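Local coordinates for MsStt7d protein (Micromonas, PDB 4IX3) that probably phosphorylates proteins at the expense of ATP, as a homolog of the Stt7 state transition kinase, represented here by its catalytic domain, at residues 123-126 against 127-131; 318-322 against 323-327. One frame throughout, in Å; residues are numbered along the deposited sequence.

Interaction 1 of 2, residues 123-126 against 127-131; sequences MRRG and TAPLA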
loop_
_atom_site.group_PDB
_atom_site.type_symbol
_atom_site.label_atom_id
_atom_site.label_comp_id
_atom_site.label_asym_id
_atom_site.label_seq_id
_atom_site.Cartn_x
_atom_site.Cartn_y
_atom_site.Cartn_z
ATOM N N MET B 123 -20.821 12.496 -1.437
ATOM C CA MET B 123 -21.001 13.261 -2.675
ATOM C C MET B 123 -21.484 12.339 -3.794
ATOM O O MET B 123 -22.293 12.782 -4.617
ATOM C CB MET B 123 -19.741 14.016 -3.084
ATOM C CG MET B 123 -18.640 13.187 -3.725
ATOM S SD MET B 123 -17.151 14.188 -3.943
ATOM C CE MET B 123 -16.215 12.966 -4.877
ATOM N N ARG B 124 -21.027 11.093 -3.801
ATOM C CA ARG B 124 -21.460 10.153 -4.835
ATOM C C ARG B 124 -22.887 9.661 -4.611
ATOM O O ARG B 124 -23.563 9.343 -5.597
ATOM C CB ARG B 124 -20.450 9.017 -4.992
ATOM C CG ARG B 124 -19.157 9.540 -5.560
ATOM C CD ARG B 124 -18.040 8.502 -5.619
ATOM N NE ARG B 124 -16.855 9.050 -6.273
ATOM C CZ ARG B 124 -15.702 8.411 -6.438
ATOM N NH1 ARG B 124 -15.518 7.221 -5.881
ATOM N NH2 ARG B 124 -14.708 9.030 -7.083
ATOM N N ARG B 125 -23.363 9.638 -3.360
ATOM C CA ARG B 125 -24.773 9.347 -3.083
ATOM C C ARG B 125 -25.631 10.526 -3.572
ATOM O O ARG B 125 -26.705 10.340 -4.126
ATOM C CB ARG B 125 -25.014 9.107 -1.581
ATOM C CG ARG B 125 -24.615 7.719 -1.109
ATOM C CD ARG B 125 -24.656 7.603 0.413
ATOM N NE ARG B 125 -26.004 7.838 0.925
ATOM C CZ ARG B 125 -26.305 8.347 2.120
ATOM N NH1 ARG B 125 -25.354 8.710 2.981
ATOM N NH2 ARG B 125 -27.585 8.518 2.446
ATOM N N GLY B 126 -25.122 11.738 -3.405
ATOM C CA GLY B 126 -25.767 12.929 -3.961
ATOM C C GLY B 126 -25.490 14.164 -3.121
ATOM O O GLY B 126 -25.087 14.110 -1.944
ATOM N N THR B 127 -25.754 15.325 -3.706
ATOM C CA THR B 127 -25.646 16.600 -2.988
ATOM C C THR B 127 -26.588 16.676 -1.790
ATOM O O THR B 127 -26.193 17.232 -0.753
ATOM C CB THR B 127 -25.904 17.760 -3.944
ATOM O OG1 THR B 127 -24.830 17.746 -4.892
ATOM C CG2 THR B 127 -25.992 19.099 -3.198
ATOM N N ALA B 128 -27.779 16.098 -1.872
ATOM C CA ALA B 128 -28.696 16.087 -0.727
ATOM C C ALA B 128 -28.185 15.388 0.545
ATOM O O ALA B 128 -28.121 16.031 1.592
ATOM C CB ALA B 128 -30.091 15.631 -1.098
ATOM N N PRO B 129 -27.747 14.119 0.446
ATOM C CA PRO B 129 -27.238 13.473 1.670
ATOM C C PRO B 129 -25.927 14.133 2.128
ATOM O O PRO B 129 -25.703 14.252 3.341
ATOM C CB PRO B 129 -27.011 12.020 1.246
ATOM C CG PRO B 129 -27.034 12.022 -0.236
ATOM C CD PRO B 129 -27.980 13.138 -0.630
ATOM N N LEU B 130 -25.119 14.698 1.218
ATOM C CA LEU B 130 -23.914 15.409 1.604
ATOM C C LEU B 130 -24.283 16.665 2.423
ATOM O O LEU B 130 -23.752 16.880 3.519
ATOM C CB LEU B 130 -23.073 15.746 0.359
ATOM C CG LEU B 130 -21.870 16.658 0.611
ATOM C CD1 LEU B 130 -20.882 16.007 1.560
ATOM C CD2 LEU B 130 -21.247 17.078 -0.744
ATOM N N ALA B 131 -25.209 17.472 1.907
ATOM C CA ALA B 131 -25.665 18.670 2.593
ATOM C C ALA B 131 -26.258 18.346 3.952
ATOM O O ALA B 131 -25.980 19.054 4.911
ATOM C CB ALA B 131 -26.700 19.372 1.750
#

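Interaction 2 of 2, residues 318-322 against 323-327; sequences LMEAE and RDARA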
loop_
_atom_site.group_PDB
_atom_site.type_symbol
_atom_site.label_atom_id
_atom_site.label_comp_id
_atom_site.label_asym_id
_atom_site.label_seq_id
_atom_site.Cartn_x
_atom_site.Cartn_y
_atom_site.Cartn_z
ATOM N N LEU B 318 -6.482 28.225 -7.165
ATOM C CA LEU B 318 -5.966 27.048 -6.477
ATOM C C LEU B 318 -5.211 26.105 -7.415
ATOM O O LEU B 318 -4.493 25.218 -6.934
ATOM C CB LEU B 318 -7.155 26.280 -5.861
ATOM C CG LEU B 318 -7.801 26.955 -4.613
ATOM C CD1 LEU B 318 -9.079 26.263 -4.236
ATOM C CD2 LEU B 318 -6.815 26.933 -3.422
ATOM N N MET B 319 -5.418 26.243 -8.725
ATOM C CA MET B 319 -4.908 25.279 -9.708
ATOM C C MET B 319 -4.028 25.939 -10.767
ATOM O O MET B 319 -3.897 25.421 -11.898
ATOM C CB MET B 319 -6.061 24.463 -10.282
ATOM C CG MET B 319 -6.878 23.769 -9.181
ATOM S SD MET B 319 -8.154 22.666 -9.766
ATOM C CE MET B 319 -7.122 21.267 -10.222
ATOM N N GLU B 320 -3.381 27.044 -10.408
ATOM C CA GLU B 320 -2.429 27.617 -11.367
ATOM C C GLU B 320 -1.328 26.586 -11.660
ATOM O O GLU B 320 -0.859 25.882 -10.743
ATOM C CB GLU B 320 -1.785 28.894 -10.815
ATOM C CG GLU B 320 -2.642 30.137 -10.881
ATOM C CD GLU B 320 -2.800 30.605 -12.326
ATOM O OE1 GLU B 320 -2.021 30.213 -13.238
ATOM O OE2 GLU B 320 -3.611 31.520 -12.530
ATOM N N ALA B 321 -0.836 26.559 -12.890
ATOM C CA ALA B 321 0.193 25.605 -13.272
ATOM C C ALA B 321 1.469 25.798 -12.462
ATOM O O ALA B 321 2.100 24.826 -12.018
ATOM C CB ALA B 321 0.472 25.740 -14.762
ATOM N N GLU B 322 1.838 27.058 -12.219
ATOM C CA GLU B 322 3.049 27.417 -11.494
ATOM C C GLU B 322 2.766 27.630 -10.028
ATOM O O GLU B 322 1.881 28.406 -9.692
ATOM C CB GLU B 322 3.666 28.680 -12.099
ATOM C CG GLU B 322 4.110 28.498 -13.529
ATOM C CD GLU B 322 5.288 27.563 -13.639
ATOM O OE1 GLU B 322 6.076 27.515 -12.662
ATOM O OE2 GLU B 322 5.441 26.933 -14.718
ATOM N N ARG B 323 3.536 26.991 -9.145
ATOM C CA ARG B 323 3.402 27.223 -7.715
ATOM C C ARG B 323 3.525 28.688 -7.322
ATOM O O ARG B 323 2.848 29.172 -6.426
ATOM C CB ARG B 323 4.388 26.362 -6.918
ATOM C CG ARG B 323 3.881 24.953 -6.752
ATOM C CD ARG B 323 4.772 24.223 -5.769
ATOM N NE ARG B 323 4.286 22.861 -5.726
ATOM C CZ ARG B 323 4.889 21.909 -5.021
ATOM N NH1 ARG B 323 5.933 22.252 -4.274
ATOM N NH2 ARG B 323 4.430 20.673 -5.089
ATOM N N ASP B 324 4.351 29.406 -8.074
ATOM C CA ASP B 324 4.588 30.810 -7.762
ATOM C C ASP B 324 3.387 31.697 -8.042
ATOM O O ASP B 324 3.362 32.823 -7.564
ATOM C CB ASP B 324 5.784 31.364 -8.540
ATOM C CG ASP B 324 7.100 30.938 -7.924
ATOM O OD1 ASP B 324 7.071 30.319 -6.833
ATOM O OD2 ASP B 324 8.158 31.201 -8.509
ATOM N N ALA B 325 2.440 31.178 -8.816
ATOM C CA ALA B 325 1.226 31.899 -9.164
ATOM C C ALA B 325 0.050 31.318 -8.374
ATOM O O ALA B 325 -1.017 31.915 -8.352
ATOM C CB ALA B 325 0.981 31.762 -10.676
ATOM N N ARG B 326 0.196 30.146 -7.746
ATOM C CA ARG B 326 -0.945 29.436 -7.172
ATOM C C ARG B 326 -1.260 29.977 -5.772
ATOM O O ARG B 326 -0.335 30.177 -4.963
ATOM C CB ARG B 326 -0.590 27.941 -7.088
ATOM C CG ARG B 326 -1.779 27.034 -6.788
ATOM C CD ARG B 326 -1.354 25.563 -6.731
ATOM N NE ARG B 326 -0.676 25.143 -7.967
ATOM C CZ ARG B 326 0.217 24.161 -8.062
ATOM N NH1 ARG B 326 0.455 23.413 -7.004
ATOM N NH2 ARG B 326 0.823 23.899 -9.209
ATOM N N ALA B 327 -2.545 30.144 -5.470
ATOM C CA ALA B 327 -2.934 30.728 -4.159
ATOM C C ALA B 327 -2.519 29.836 -3.000
ATOM O O ALA B 327 -2.618 28.607 -3.102
ATOM C CB ALA B 327 -4.440 30.881 -4.074
HETATM O O HOH W 1 6.402 28.318 -9.930
#

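Interaction 1 of 2, residues 123-126 against 127-131
Pro129 and Leu130 meet the backbone of Gly126 just after a sharp turn between two short helices, and one hydrogen bond fixes the join. Leu130 N donates to Gly126 O at 3.2 Å with an N-H...O angle of 158°, the i to i+4 bond of a first helical turn, so Gly126 serves as N-cap of helix 127-133 while also ending helix 119-125. Its phi of 151° is positive, and a CB placed there would crowd Thr127 N and the preceding carbonyl.

Van der Waals contacts surround the same carbonyl. Pro129 CD lies 3.3 Å from Gly126 O, and Leu130 CB is 3.5 Å from that oxygen. These two short helices, broken at Gly126, occupy the alpha-D region of the kinase C-lobe, where Thr127 OG1 at the start of the second helix hydrogen-bonds Glu141 and Arg266.

The guanidinium of Arg125 reaches over the proline: a bend at chi3 (61°) brings one face across Pro129 CB, which stands off-centre and 3.7 Å from Arg125 NH2. Exchanging Pro129 for a glycine would probably leave this guanidinium face without its carbon support and free to turn, and open a gap beside Gly126 O. On the buried side the apolar contact is looser, Met123 CB to Leu130 CD2 at 4.1 Å, while the Met123 side chain also touches Pro171 and Gln259.

Interaction 2 of 2, residues 318-322 against 323-327
The guanidinium of Arg326 meets the preceding turn at its edge, with Glu320 O only 8° out of its plane and Ala321 O also near that plane. Two nitrogens grip one atom side-on, the backbone carbonyl oxygen of Glu320: Arg326 NE donates to Glu320 O at 2.9 Å, within the carbonyl plane, and Arg326 NH2 to the same atom at 3.0 Å, almost in line with the C=O bond. A weak third bond joins Arg326 NH2 to Ala321 O at 3.2 Å. These bonds oppose rotation of the flat group about its last torsions.

The side chain reaches this position because CG is anti to the backbone N (chi1 -168°) and the chain then bends at chi3 (-56°). Arg326 CD passes Leu318 O at 3.2 Å on the way, packing the aliphatic part against the end of helix 302-318. Outside this turn, Arg326 NH2 also makes a salt bridge to Glu220 OE1. That pair is consistent with the ion pair of protein kinases between an arginine in the loop between helix 302-318 and helix 329-332 and the glutamate of the APE-type motif (Ala-Asp-Glu here) that closes the activation segment.

Further round the turn, Ala325 N donates to Glu322 O at 3.0 Å, approaching from above the carbonyl plane rather than within it. Glu320 CG packs 3.5 Å from Ala325 O. At the exposed tip, water 1 donates to Glu322 OE1 and accepts from Asp324 N, bridging the carboxylate to the backbone. The guanidinium of neighbouring Arg323 hydrogen-bonds the carbonyl oxygens of Tyr222, Leu223 and His243.

Interactions 1 and 2 come in series along the chain and do not touch: their centres are 29 Å apart and their nearest atoms about 13 Å. Both belong to the helical C-lobe of the kinase domain and pack on the same two helices at different places. On helix 141-161, Leu130 meets Val144, while Leu318 meets Met149 and Leu153. On helix 246-261, Met123 and Leu130 meet Gln259 and Leu260, whereas Met319 meets Trp251, Cys255 and Leu258. The Met123 side chain is about 11 Å from that of Asn173, which binds magnesium in a structure of this protein though no such ion is bound at it here; interaction 2 lies away from the known sites.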